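Side-chain contact in cytochrome c, 1 heme-binding site (Geobacter sulfurreducens, PDB 4RLR), which binds a single heme and probably transfers electrons, a low-potential cytochrome essential for accepting electrons from an electrode: residues D49-S52 against H53-Y57. Sequence-based numbering, arbitrary orientation.
Sequences DTYS and HLIFY. With HEM (protoporphyrin IX containing Fe), chain B.
Thr50 OG1 is gripped twice by His53, from the backbone and from the ring. As N-cap of helix 51-55, the threonine accepts from His53 N at 3.0 Å from OG1, a capping bond that satisfies an N-H of the first turn. The same hydroxyl meets His53 ND1 at 2.7 Å, approaching the imidazole at its edge and in its plane. Thr50 can serve both because OG1 sits between its own backbone N and carbonyl carbon (chi1 81°), while CG2 rests 3.8 Å from His53 ND1. Histidine suits the third helical place: its other nitrogen, NE2, bonds Glu28, so both ends of the ring are held and its rotation is fixed. With an alanine here instead of Thr50, His53 N would probably lose its cap and the imidazole its hold at ND1.

In the next residue, Tyr51 O accepts a nearly straight bond from Ile55 N (176°). Between the same two residues the side chains also pack: the methyl CG2 of Ile55, supplied by its beta-branch, lies over one face of the Tyr51 ring, 3.9 Å from its centroid, in a CH-pi contact. Tyrosine offers that flat face and also a hydroxyl, which reaches Val127 O, tying the helix to the C-terminal tail; Trp105 of helix 92-106 touches both Tyr51 and Ile55. Farther along, Tyr57 lines the heme pocket, its CE1 3.9 Å from HEM CBA on a propionate arm. The N-cap and the CH-pi contact thus probably stabilise this short helix beside the heme, and the Glu28 bond would favour a proton on His53 NE2.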
loop_
_atom_site.group_PDB
_atom_site.type_symbol
_atom_site.label_atom_id
_atom_site.label_comp_id
_atom_site.label_asym_id
_atom_site.label_seq_id
_atom_site.Cartn_x
_atom_site.Cartn_y
_atom_site.Cartn_z
ATOM N N ASP A 49 -1.391 9.255 2.140
ATOM C CA ASP A 49 -2.244 9.493 3.321
ATOM C C ASP A 49 -3.654 10.015 3.014
ATOM O O ASP A 49 -4.328 10.549 3.884
ATOM C CB ASP A 49 -1.539 10.415 4.329
ATOM C CG ASP A 49 -1.332 11.819 3.807
ATOM O OD1 ASP A 49 -1.705 12.115 2.661
ATOM O OD2 ASP A 49 -0.820 12.647 4.554
ATOM N N THR A 50 -4.076 9.876 1.769
ATOM C CA THR A 50 -5.454 10.095 1.380
ATOM C C THR A 50 -5.896 8.881 0.584
ATOM O O THR A 50 -5.054 8.108 0.118
ATOM C CB THR A 50 -5.655 11.373 0.493
ATOM O OG1 THR A 50 -5.308 11.095 -0.877
ATOM C CG2 THR A 50 -4.850 12.599 1.049
ATOM N N TYR A 51 -7.203 8.683 0.458
ATOM C CA TYR A 51 -7.726 7.545 -0.300
ATOM C C TYR A 51 -7.256 7.570 -1.766
ATOM O O TYR A 51 -6.737 6.579 -2.261
ATOM C CB TYR A 51 -9.244 7.558 -0.217
ATOM C CG TYR A 51 -9.955 6.582 -1.109
ATOM C CD1 TYR A 51 -10.085 5.249 -0.745
ATOM C CD2 TYR A 51 -10.525 6.989 -2.308
ATOM C CE1 TYR A 51 -10.754 4.355 -1.551
ATOM C CE2 TYR A 51 -11.210 6.069 -3.133
ATOM C CZ TYR A 51 -11.319 4.760 -2.724
ATOM O OH TYR A 51 -11.983 3.832 -3.516
ATOM N N SER A 52 -7.388 8.704 -2.462
ATOM C CA SER A 52 -6.909 8.756 -3.873
ATOM C C SER A 52 -5.402 8.533 -3.967
ATOM O O SER A 52 -4.912 7.931 -4.910
ATOM C CB SER A 52 -7.283 10.066 -4.563
ATOM O OG SER A 52 -8.679 10.162 -4.673
ATOM N N HIS A 53 -4.655 8.980 -2.964
ATOM C CA HIS A 53 -3.215 8.795 -3.020
ATOM C C HIS A 53 -2.831 7.349 -2.805
ATOM O O HIS A 53 -1.876 6.886 -3.436
ATOM C CB HIS A 53 -2.475 9.736 -2.065
ATOM C CG HIS A 53 -2.339 11.131 -2.589
ATOM N ND1 HIS A 53 -3.273 12.125 -2.342
ATOM C CD2 HIS A 53 -1.404 11.690 -3.398
ATOM C CE1 HIS A 53 -2.898 13.236 -2.945
ATOM N NE2 HIS A 53 -1.762 13.002 -3.583
ATOM N N LEU A 54 -3.623 6.610 -2.017
ATOM C CA LEU A 54 -3.317 5.202 -1.737
ATOM C C LEU A 54 -3.730 4.237 -2.856
ATOM O O LEU A 54 -2.940 3.351 -3.223
ATOM C CB LEU A 54 -3.943 4.763 -0.407
ATOM C CG LEU A 54 -3.565 3.360 0.113
ATOM C CD1 LEU A 54 -2.071 3.155 0.418
ATOM C CD2 LEU A 54 -4.399 3.112 1.337
ATOM N N ILE A 55 -4.934 4.413 -3.399
ATOM C CA ILE A 55 -5.409 3.538 -4.485
ATOM C C ILE A 55 -4.581 3.619 -5.790
ATOM O O ILE A 55 -4.659 2.707 -6.633
ATOM C CB ILE A 55 -6.898 3.733 -4.756
ATOM C CG1 ILE A 55 -7.175 5.061 -5.467
ATOM C CG2 ILE A 55 -7.694 3.602 -3.435
ATOM C CD1 ILE A 55 -8.540 5.128 -6.086
ATOM N N PHE A 56 -3.771 4.681 -5.920
ATOM C CA PHE A 56 -2.754 4.818 -6.971
ATOM C C PHE A 56 -1.896 3.540 -7.086
ATOM O O PHE A 56 -1.462 3.135 -8.195
ATOM C CB PHE A 56 -1.882 6.054 -6.657
ATOM C CG PHE A 56 -0.833 6.398 -7.700
ATOM C CD1 PHE A 56 0.415 5.757 -7.702
ATOM C CD2 PHE A 56 -1.059 7.395 -8.632
ATOM C CE1 PHE A 56 1.375 6.080 -8.623
ATOM C CE2 PHE A 56 -0.086 7.721 -9.566
ATOM C CZ PHE A 56 1.125 7.060 -9.555
ATOM N N TYR A 57 -1.692 2.907 -5.934
ATOM C CA TYR A 57 -0.797 1.767 -5.773
ATOM C C TYR A 57 -1.531 0.427 -5.766
ATOM O O TYR A 57 -0.964 -0.597 -5.417
ATOM C CB TYR A 57 -0.016 1.958 -4.473
ATOM C CG TYR A 57 0.792 3.227 -4.549
ATOM C CD1 TYR A 57 2.038 3.232 -5.172
ATOM C CD2 TYR A 57 0.289 4.446 -4.044
ATOM C CE1 TYR A 57 2.784 4.401 -5.268
ATOM C CE2 TYR A 57 1.028 5.616 -4.138
ATOM C CZ TYR A 57 2.260 5.591 -4.764
ATOM O OH TYR A 57 2.989 6.731 -4.876
HETATM C CHA HEM B . 7.729 2.694 -0.408
HETATM C CHB HEM B . 3.522 1.247 1.478
HETATM C CHC HEM B . 5.364 2.246 5.819
HETATM C CHD HEM B . 9.283 4.233 3.927
HETATM C C1A HEM B . 6.475 2.140 -0.242
HETATM C C2A HEM B . 5.711 1.549 -1.305
HETATM C C3A HEM B . 4.545 1.146 -0.797
HETATM C C4A HEM B . 4.541 1.467 0.604
HETATM C CMA HEM B . 3.381 0.479 -1.541
HETATM C CAA HEM B . 6.205 1.425 -2.755
HETATM C CBA HEM B . 5.838 2.618 -3.636
HETATM C CGA HEM B . 6.252 2.270 -5.057
HETATM O O1A HEM B . 5.526 1.552 -5.775
HETATM O O2A HEM B . 7.332 2.708 -5.473
HETATM C C1B HEM B . 3.663 1.409 2.835
HETATM C C2B HEM B . 2.686 1.027 3.801
HETATM C C3B HEM B . 3.188 1.289 5.007
HETATM C C4B HEM B . 4.508 1.840 4.818
HETATM C CMB HEM B . 1.330 0.466 3.382
HETATM C CAB HEM B . 2.552 1.042 6.378
HETATM C CBB HEM B . 2.024 -0.189 6.599
HETATM C C1C HEM B . 6.551 2.901 5.669
HETATM C C2C HEM B . 7.333 3.405 6.772
HETATM C C3C HEM B . 8.429 3.985 6.256
HETATM C C4C HEM B . 8.362 3.805 4.820
HETATM C CMC HEM B . 6.874 3.323 8.246
HETATM C CAC HEM B . 9.631 4.668 6.970
HETATM C CBC HEM B . 10.073 4.234 8.172
HETATM C C1D HEM B . 9.198 4.038 2.578
HETATM C C2D HEM B . 10.166 4.550 1.647
HETATM C C3D HEM B . 9.686 4.077 0.281
HETATM C C4D HEM B . 8.479 3.323 0.544
HETATM C CMD HEM B . 11.403 5.414 2.001
HETATM C CAD HEM B . 10.340 4.341 -1.080
HETATM C CBD HEM B . 11.561 3.450 -1.270
HETATM C CGD HEM B . 11.074 2.041 -1.491
HETATM O O1D HEM B . 10.424 1.727 -2.514
HETATM O O2D HEM B . 11.342 1.210 -0.613
HETATM N NA HEM B . 5.751 2.053 0.923
HETATM N NB HEM B . 4.773 1.883 3.481
HETATM N NC HEM B . 7.226 3.137 4.489
HETATM N ND HEM B . 8.222 3.319 1.903
HETATM FE FE HEM B . 6.407 2.611 2.734
#